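Local coordinates for protein ribonucleoside-diphosphate reductase (Pseudomonas aeruginosa, PDB 5IM3) that probably reduces ribonucleoside diphosphates to deoxyribonucleotides for DNA synthesis, as the large chain of a class I ribonucleotide reductase, and binds dATP through an ATP cone, at residues L298-L303 / E317-F322; K566-L571 / E733-K738; L107-M110 / K116-R119. One frame throughout, in Å; residues are numbered along the deposited sequence.

Contact 1: residues L298-L303 / E317-F322; sequences LGLQTL and ELPQIF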
loop_
_atom_site.group_PDB
_atom_site.type_symbol
_atom_site.label_atom_id
_atom_site.label_comp_id
_atom_site.label_asym_id
_atom_site.label_seq_id
_atom_site.Cartn_x
_atom_site.Cartn_y
_atom_site.Cartn_z
ATOM N N LEU A 298 -32.952 25.009 21.825
ATOM C CA LEU A 298 -32.902 24.560 20.440
ATOM C C LEU A 298 -34.301 24.418 19.856
ATOM O O LEU A 298 -34.527 24.738 18.684
ATOM C CB LEU A 298 -32.146 23.237 20.351
ATOM C CG LEU A 298 -32.047 22.615 18.956
ATOM C CD1 LEU A 298 -31.317 23.547 18.000
ATOM C CD2 LEU A 298 -31.355 21.263 19.019
ATOM N N GLY A 299 -35.255 23.939 20.657
ATOM C CA GLY A 299 -36.606 23.765 20.152
ATOM C C GLY A 299 -37.266 25.080 19.779
ATOM O O GLY A 299 -37.923 25.182 18.740
ATOM N N LEU A 300 -37.091 26.103 20.615
ATOM C CA LEU A 300 -37.702 27.398 20.333
ATOM C C LEU A 300 -37.016 28.087 19.161
ATOM O O LEU A 300 -37.686 28.654 18.291
ATOM C CB LEU A 300 -37.651 28.284 21.580
ATOM C CG LEU A 300 -38.387 29.626 21.486
ATOM C CD1 LEU A 300 -39.871 29.403 21.277
ATOM C CD2 LEU A 300 -38.144 30.478 22.735
ATOM N N GLN A 301 -35.680 28.058 19.131
ATOM C CA GLN A 301 -34.947 28.559 17.975
ATOM C C GLN A 301 -35.468 27.943 16.684
ATOM O O GLN A 301 -35.667 28.645 15.687
ATOM C CB GLN A 301 -33.455 28.262 18.135
ATOM C CG GLN A 301 -32.671 29.361 18.830
ATOM C CD GLN A 301 -32.261 30.470 17.880
ATOM O OE1 GLN A 301 -33.027 31.402 17.623
ATOM N NE2 GLN A 301 -31.046 30.373 17.348
ATOM N N THR A 302 -35.700 26.628 16.688
ATOM C CA THR A 302 -36.141 25.943 15.477
ATOM C C THR A 302 -37.468 26.505 14.983
ATOM O O THR A 302 -37.612 26.850 13.805
ATOM C CB THR A 302 -36.266 24.442 15.742
ATOM O OG1 THR A 302 -34.989 23.913 16.118
ATOM C CG2 THR A 302 -36.772 23.714 14.500
ATOM N N LEU A 303 -38.457 26.589 15.873
ATOM C CA LEU A 303 -39.759 27.121 15.487
ATOM C C LEU A 303 -39.650 28.575 15.052
ATOM O O LEU A 303 -40.169 28.960 13.999
ATOM C CB LEU A 303 -40.746 26.978 16.648
ATOM C CG LEU A 303 -41.134 25.542 17.016
ATOM C CD1 LEU A 303 -42.039 25.523 18.237
ATOM C CD2 LEU A 303 -41.808 24.841 15.843
ATOM N N GLU A 317 -46.273 35.389 15.290
ATOM C CA GLU A 317 -46.957 34.178 15.734
ATOM C C GLU A 317 -46.231 33.634 16.959
ATOM O O GLU A 317 -45.075 33.208 16.862
ATOM C CB GLU A 317 -47.004 33.136 14.618
ATOM C CG GLU A 317 -47.829 31.904 14.955
ATOM C CD GLU A 317 -47.960 30.950 13.783
ATOM O OE1 GLU A 317 -46.964 30.761 13.050
ATOM O OE2 GLU A 317 -49.063 30.394 13.592
ATOM N N LEU A 318 -46.910 33.646 18.107
ATOM C CA LEU A 318 -46.335 33.145 19.347
ATOM C C LEU A 318 -46.490 31.630 19.448
ATOM O O LEU A 318 -47.354 31.040 18.795
ATOM C CB LEU A 318 -46.992 33.829 20.543
ATOM C CG LEU A 318 -46.510 35.260 20.799
ATOM C CD1 LEU A 318 -47.408 35.987 21.785
ATOM C CD2 LEU A 318 -45.070 35.249 21.304
ATOM N N PRO A 319 -45.669 30.973 20.274
ATOM C CA PRO A 319 -45.616 29.499 20.217
ATOM C C PRO A 319 -46.957 28.815 20.437
ATOM O O PRO A 319 -47.313 27.912 19.671
ATOM C CB PRO A 319 -44.603 29.151 21.318
ATOM C CG PRO A 319 -43.758 30.365 21.455
ATOM C CD PRO A 319 -44.690 31.521 21.230
ATOM N N GLN A 320 -47.708 29.199 21.470
ATOM C CA GLN A 320 -48.986 28.537 21.716
ATOM C C GLN A 320 -50.004 28.864 20.634
ATOM O O GLN A 320 -50.892 28.050 20.356
ATOM C CB GLN A 320 -49.532 28.922 23.091
ATOM C CG GLN A 320 -48.627 28.530 24.247
ATOM C CD GLN A 320 -48.237 27.061 24.211
ATOM O OE1 GLN A 320 -49.094 26.179 24.244
ATOM N NE2 GLN A 320 -46.937 26.793 24.127
ATOM N N ILE A 321 -49.898 30.043 20.018
ATOM C CA ILE A 321 -50.770 30.366 18.898
ATOM C C ILE A 321 -50.346 29.585 17.662
ATOM O O ILE A 321 -51.189 29.203 16.841
ATOM C CB ILE A 321 -50.771 31.890 18.662
ATOM C CG1 ILE A 321 -51.646 32.572 19.725
ATOM C CG2 ILE A 321 -51.251 32.236 17.251
ATOM C CD1 ILE A 321 -51.637 34.092 19.675
ATOM N N PHE A 322 -49.047 29.326 17.510
ATOM C CA PHE A 322 -48.585 28.445 16.443
ATOM C C PHE A 322 -49.236 27.072 16.552
ATOM O O PHE A 322 -49.808 26.564 15.581
ATOM C CB PHE A 322 -47.059 28.326 16.485
ATOM C CG PHE A 322 -46.513 27.182 15.674
ATOM C CD1 PHE A 322 -46.439 27.263 14.292
ATOM C CD2 PHE A 322 -46.071 26.027 16.296
ATOM C CE1 PHE A 322 -45.933 26.210 13.547
ATOM C CE2 PHE A 322 -45.563 24.972 15.559
ATOM C CZ PHE A 322 -45.493 25.064 14.183
#
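L303 and F322 form the closer half of this buried junction between the helices 297-307 and 319-330. The methyl CD2 of L303 rests against the ring of F322, 3.8 Å from CE2 and 4.0 Å from CZ, and the two side chains meet at about a right angle. The ring reaches that methyl because its CG stands anti to the backbone N (chi1 165°), which directs the ring out from its helix toward L303. L300 and P319, one turn away, make a smaller contact, CD1 of L300 meeting one ring carbon, CG of P319, at 4.0 Å. P319 opens its helix directly after the N-cap residue L318. By contrast, the far flank of 298-303 leads outward to the exposed L298 and the partly exposed Q301, neither of which meets 317-322. T302, buried against helix 773-779, turns its hydroxyl OG1 back to L298 O at 2.7 Å, while T302 N arrives from the opposite face of the same carbonyl. Both segments lie in the all-alpha domain. Helix 219-239 adds M228 against L300 and P319, F308 packs edge-to-face on F322, helix 250-267 covers P319 with Y254, and helix 773-779 brings I778 to L303.

Contact 2: residues K566-L571 / E733-K738; sequences KDPCNL and EERGAK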
loop_
_atom_site.group_PDB
_atom_site.type_symbol
_atom_site.label_atom_id
_atom_site.label_comp_id
_atom_site.label_asym_id
_atom_site.label_seq_id
_atom_site.Cartn_x
_atom_site.Cartn_y
_atom_site.Cartn_z
ATOM N N LYS A 566 -37.965 -6.619 -1.190
ATOM C CA LYS A 566 -39.215 -6.489 -1.927
ATOM C C LYS A 566 -40.307 -7.395 -1.367
ATOM O O LYS A 566 -41.471 -6.988 -1.278
ATOM C CB LYS A 566 -38.950 -6.799 -3.404
ATOM C CG LYS A 566 -40.155 -7.212 -4.234
ATOM C CD LYS A 566 -39.716 -7.630 -5.621
ATOM C CE LYS A 566 -40.893 -8.073 -6.465
ATOM N NZ LYS A 566 -40.445 -8.828 -7.669
ATOM N N ASP A 567 -39.959 -8.619 -0.995
ATOM C CA ASP A 567 -40.966 -9.629 -0.695
ATOM C C ASP A 567 -41.634 -9.421 0.662
ATOM O O ASP A 567 -42.865 -9.546 0.754
ATOM C CB ASP A 567 -40.339 -11.019 -0.796
ATOM C CG ASP A 567 -40.072 -11.424 -2.240
ATOM O OD1 ASP A 567 -40.930 -11.144 -3.104
ATOM O OD2 ASP A 567 -39.004 -12.007 -2.516
ATOM N N PRO A 568 -40.901 -9.116 1.737
ATOM C CA PRO A 568 -41.597 -8.764 2.986
ATOM C C PRO A 568 -42.456 -7.514 2.857
ATOM O O PRO A 568 -43.516 -7.438 3.490
ATOM C CB PRO A 568 -40.455 -8.581 4.001
ATOM C CG PRO A 568 -39.213 -8.462 3.199
ATOM C CD PRO A 568 -39.447 -9.243 1.943
ATOM N N CYS A 569 -42.042 -6.536 2.045
ATOM C CA CYS A 569 -42.878 -5.357 1.827
ATOM C C CYS A 569 -44.193 -5.714 1.146
ATOM O O CYS A 569 -45.208 -5.047 1.374
ATOM C CB CYS A 569 -42.135 -4.319 0.985
ATOM S SG CYS A 569 -40.733 -3.532 1.797
ATOM N N ASN A 570 -44.199 -6.744 0.301
ATOM C CA ASN A 570 -45.402 -7.096 -0.445
ATOM C C ASN A 570 -46.240 -8.149 0.266
ATOM O O ASN A 570 -47.468 -8.026 0.320
ATOM C CB ASN A 570 -45.036 -7.596 -1.848
ATOM C CG ASN A 570 -44.890 -6.469 -2.849
ATOM O OD1 ASN A 570 -45.879 -5.961 -3.375
ATOM N ND2 ASN A 570 -43.651 -6.075 -3.124
ATOM N N LEU A 571 -45.599 -9.185 0.810
ATOM C CA LEU A 571 -46.338 -10.249 1.480
ATOM C C LEU A 571 -47.038 -9.748 2.735
ATOM O O LEU A 571 -48.066 -10.308 3.132
ATOM C CB LEU A 571 -45.393 -11.400 1.827
ATOM C CG LEU A 571 -44.906 -12.222 0.632
ATOM C CD1 LEU A 571 -43.727 -13.093 1.016
ATOM C CD2 LEU A 571 -46.039 -13.075 0.091
ATOM N N GLU A 733 -43.708 -18.848 6.714
ATOM C CA GLU A 733 -44.177 -19.980 5.920
ATOM C C GLU A 733 -43.719 -19.855 4.475
ATOM O O GLU A 733 -43.198 -20.811 3.889
ATOM C CB GLU A 733 -45.701 -20.077 5.981
ATOM C CG GLU A 733 -46.255 -20.548 7.312
ATOM C CD GLU A 733 -47.725 -20.913 7.228
ATOM O OE1 GLU A 733 -48.269 -20.938 6.102
ATOM O OE2 GLU A 733 -48.337 -21.177 8.286
ATOM N N GLU A 734 -43.908 -18.675 3.883
ATOM C CA GLU A 734 -43.590 -18.484 2.473
ATOM C C GLU A 734 -42.099 -18.665 2.215
ATOM O O GLU A 734 -41.691 -19.519 1.420
ATOM C CB GLU A 734 -44.057 -17.100 2.021
ATOM C CG GLU A 734 -45.553 -16.997 1.754
ATOM C CD GLU A 734 -46.003 -17.876 0.600
ATOM O OE1 GLU A 734 -46.349 -19.053 0.843
ATOM O OE2 GLU A 734 -45.997 -17.391 -0.554
ATOM N N ARG A 735 -41.265 -17.863 2.882
ATOM C CA ARG A 735 -39.830 -17.915 2.621
ATOM C C ARG A 735 -39.223 -19.227 3.104
ATOM O O ARG A 735 -38.350 -19.793 2.438
ATOM C CB ARG A 735 -39.126 -16.732 3.284
ATOM C CG ARG A 735 -37.648 -16.640 2.934
ATOM C CD ARG A 735 -36.923 -15.630 3.796
ATOM N NE ARG A 735 -37.402 -14.269 3.586
ATOM C CZ ARG A 735 -36.901 -13.199 4.196
ATOM N NH1 ARG A 735 -35.902 -13.328 5.057
ATOM N NH2 ARG A 735 -37.396 -11.994 3.944
ATOM N N GLY A 736 -39.660 -19.714 4.253
ATOM C CA GLY A 736 -39.122 -20.937 4.825
ATOM C C GLY A 736 -38.229 -20.629 6.014
ATOM O O GLY A 736 -37.446 -19.670 6.000
ATOM N N ALA A 737 -38.339 -21.456 7.057
ATOM C CA ALA A 737 -37.574 -21.226 8.276
ATOM C C ALA A 737 -36.072 -21.298 8.037
ATOM O O ALA A 737 -35.300 -20.785 8.854
ATOM C CB ALA A 737 -37.979 -22.237 9.350
ATOM N N LYS A 738 -35.640 -21.921 6.938
ATOM C CA LYS A 738 -34.217 -22.000 6.632
ATOM C C LYS A 738 -33.612 -20.629 6.361
ATOM O O LYS A 738 -32.394 -20.466 6.491
ATOM C CB LYS A 738 -33.999 -22.921 5.427
ATOM C CG LYS A 738 -32.541 -23.276 5.150
ATOM C CD LYS A 738 -32.418 -24.508 4.251
ATOM C CE LYS A 738 -32.139 -24.141 2.801
ATOM N NZ LYS A 738 -30.773 -23.569 2.625
#
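L571 and E734 make the larger of two van der Waals touches between the short helix 566-571 and the end of helix 724-735. CD1 of L571 reaches CB of E734 at 4.1 Å, so the glutamate takes part through its aliphatic root; its chain bends at chi2 (-64°), and the carboxylate has a long, weak ion pair with K518. The second touch sets a proline ring against a guanidinium: CD and CG of P568 both lie 4.0 Å from NH2 of R735, with CD at the edge of the flat group, in its plane. L731, from the same helix as R735, packs on both P568 and L571. In the ten-stranded alpha-beta barrel, helix 566-571, packed against the end of helix 724-735, directly follows strand 562-565, which runs parallel to strand 482-487. Among polar interactions, the charge of R735 is engaged beyond the two segments, by a salt bridge from NE to D489, a hydrogen bond from NH1 to W896 O and a cation-pi contact with the W896 ring. D489 also gives its backbone N to D567 OD2, which stays 6.7 Å from R735 NH2. Within helix 566-571, N570 ND2 bonds to K566 O at 3.0 Å, from above the carbonyl plane.

Contact 3: residues L107-M110 / K116-R119; sequences LALM and KVAR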
loop_
_atom_site.group_PDB
_atom_site.type_symbol
_atom_site.label_atom_id
_atom_site.label_comp_id
_atom_site.label_asym_id
_atom_site.label_seq_id
_atom_site.Cartn_x
_atom_site.Cartn_y
_atom_site.Cartn_z
ATOM N N LEU A 107 9.511 29.996 39.662
ATOM C CA LEU A 107 9.788 29.075 38.567
ATOM C C LEU A 107 11.184 28.476 38.697
ATOM O O LEU A 107 11.365 27.262 38.565
ATOM C CB LEU A 107 9.624 29.796 37.228
ATOM C CG LEU A 107 9.917 28.971 35.969
ATOM C CD1 LEU A 107 8.993 27.761 35.876
ATOM C CD2 LEU A 107 9.795 29.832 34.719
ATOM N N ALA A 108 12.184 29.319 38.968
ATOM C CA ALA A 108 13.557 28.834 39.070
ATOM C C ALA A 108 13.710 27.858 40.232
ATOM O O ALA A 108 14.325 26.796 40.088
ATOM C CB ALA A 108 14.518 30.013 39.224
ATOM N N LEU A 109 13.160 28.208 41.399
ATOM C CA LEU A 109 13.192 27.292 42.535
ATOM C C LEU A 109 12.517 25.969 42.192
ATOM O O LEU A 109 13.014 24.895 42.554
ATOM C CB LEU A 109 12.513 27.931 43.746
ATOM C CG LEU A 109 13.324 28.967 44.528
ATOM C CD1 LEU A 109 12.407 29.819 45.400
ATOM C CD2 LEU A 109 14.387 28.280 45.375
ATOM N N MET A 110 11.387 26.029 41.483
ATOM C CA MET A 110 10.612 24.825 41.207
ATOM C C MET A 110 11.309 23.926 40.193
ATOM O O MET A 110 11.359 22.705 40.375
ATOM C CB MET A 110 9.221 25.208 40.713
ATOM C CG MET A 110 8.328 25.793 41.788
ATOM S SD MET A 110 6.732 26.281 41.122
ATOM C CE MET A 110 5.942 26.971 42.576
ATOM N N LYS A 116 10.641 21.997 49.028
ATOM C CA LYS A 116 10.338 22.558 50.341
ATOM C C LYS A 116 10.595 24.060 50.384
ATOM O O LYS A 116 9.872 24.797 51.063
ATOM C CB LYS A 116 11.154 21.845 51.418
ATOM C CG LYS A 116 10.881 20.352 51.500
ATOM C CD LYS A 116 11.743 19.676 52.561
ATOM C CE LYS A 116 11.500 18.172 52.598
ATOM N NZ LYS A 116 12.314 17.495 53.646
ATOM N N VAL A 117 11.621 24.535 49.678
ATOM C CA VAL A 117 11.887 25.969 49.665
ATOM C C VAL A 117 10.899 26.685 48.755
ATOM O O VAL A 117 10.428 27.782 49.074
ATOM C CB VAL A 117 13.343 26.249 49.243
ATOM C CG1 VAL A 117 13.636 27.744 49.320
ATOM C CG2 VAL A 117 14.319 25.483 50.121
ATOM N N ALA A 118 10.565 26.077 47.613
ATOM C CA ALA A 118 9.621 26.702 46.694
ATOM C C ALA A 118 8.251 26.865 47.342
ATOM O O ALA A 118 7.632 27.930 47.247
ATOM C CB ALA A 118 9.513 25.883 45.409
ATOM N N ARG A 119 7.762 25.818 48.010
ATOM C CA ARG A 119 6.415 25.875 48.569
ATOM C C ARG A 119 6.341 26.857 49.732
ATOM O O ARG A 119 5.326 27.540 49.910
ATOM C CB ARG A 119 5.956 24.482 49.004
ATOM C CG ARG A 119 6.404 24.058 50.390
ATOM C CD ARG A 119 6.093 22.587 50.638
ATOM N NE ARG A 119 4.719 22.233 50.284
ATOM C CZ ARG A 119 3.667 22.395 51.084
ATOM N NH1 ARG A 119 3.816 22.915 52.296
ATOM N NH2 ARG A 119 2.457 22.040 50.666
#
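A118 presents the bump in this contact, its one methyl entering the hollow between L109 and M110 where helices 98-111 and 115-138 of the first ATP cone form a helical hairpin. Because the inward residue is only an alanine, the backbones come close: CA of L109 and CA of A118 are 5.5 Å apart. One wall of the hollow is CB of L109, 4.0 Å from CB of A118. The other wall is M110, whose first torsion (chi1 -71°) sets CG anti to the carbonyl carbon, where it lies 3.8 Å from CB of A118, the chain running on extended. M110 of the second subunit packs on both M110 and A118, so this side of the hairpin belongs to a subunit interface, where R119 also forms salt bridges to E106 and E126 of that subunit. The other side faces the interior of the cone, with F57 of helix 46-60 against both L109 and V117. The side chain of V117 lies about 7 Å, nearest atoms, from a bound dATP, so the hairpin is near the nucleotide site. There the leucine and valine cross at about a right angle, CD2 of L109 lying 4.1 Å from CG1 of V117.

Overall arrangement
Along the chain the three contacts come in series: contact 3, then contact 1, then contact 2, each closing before the next opens. Each belongs to a different part of the protein: the first ATP cone, the all-alpha domain and the barrel domain, and none touches another. The centres of contacts 1 and 2 are 45 Å apart, on opposite sides of the chain's centre; contact 3 lies 59 Å from contact 1 and 78 Å from contact 2, centre to centre. All three join helices, but they share none. Contact 3 is close to bound dATP and meets a second subunit, consistent with the cone's regulatory role, whereas contacts 1 and 2 lie within one chain.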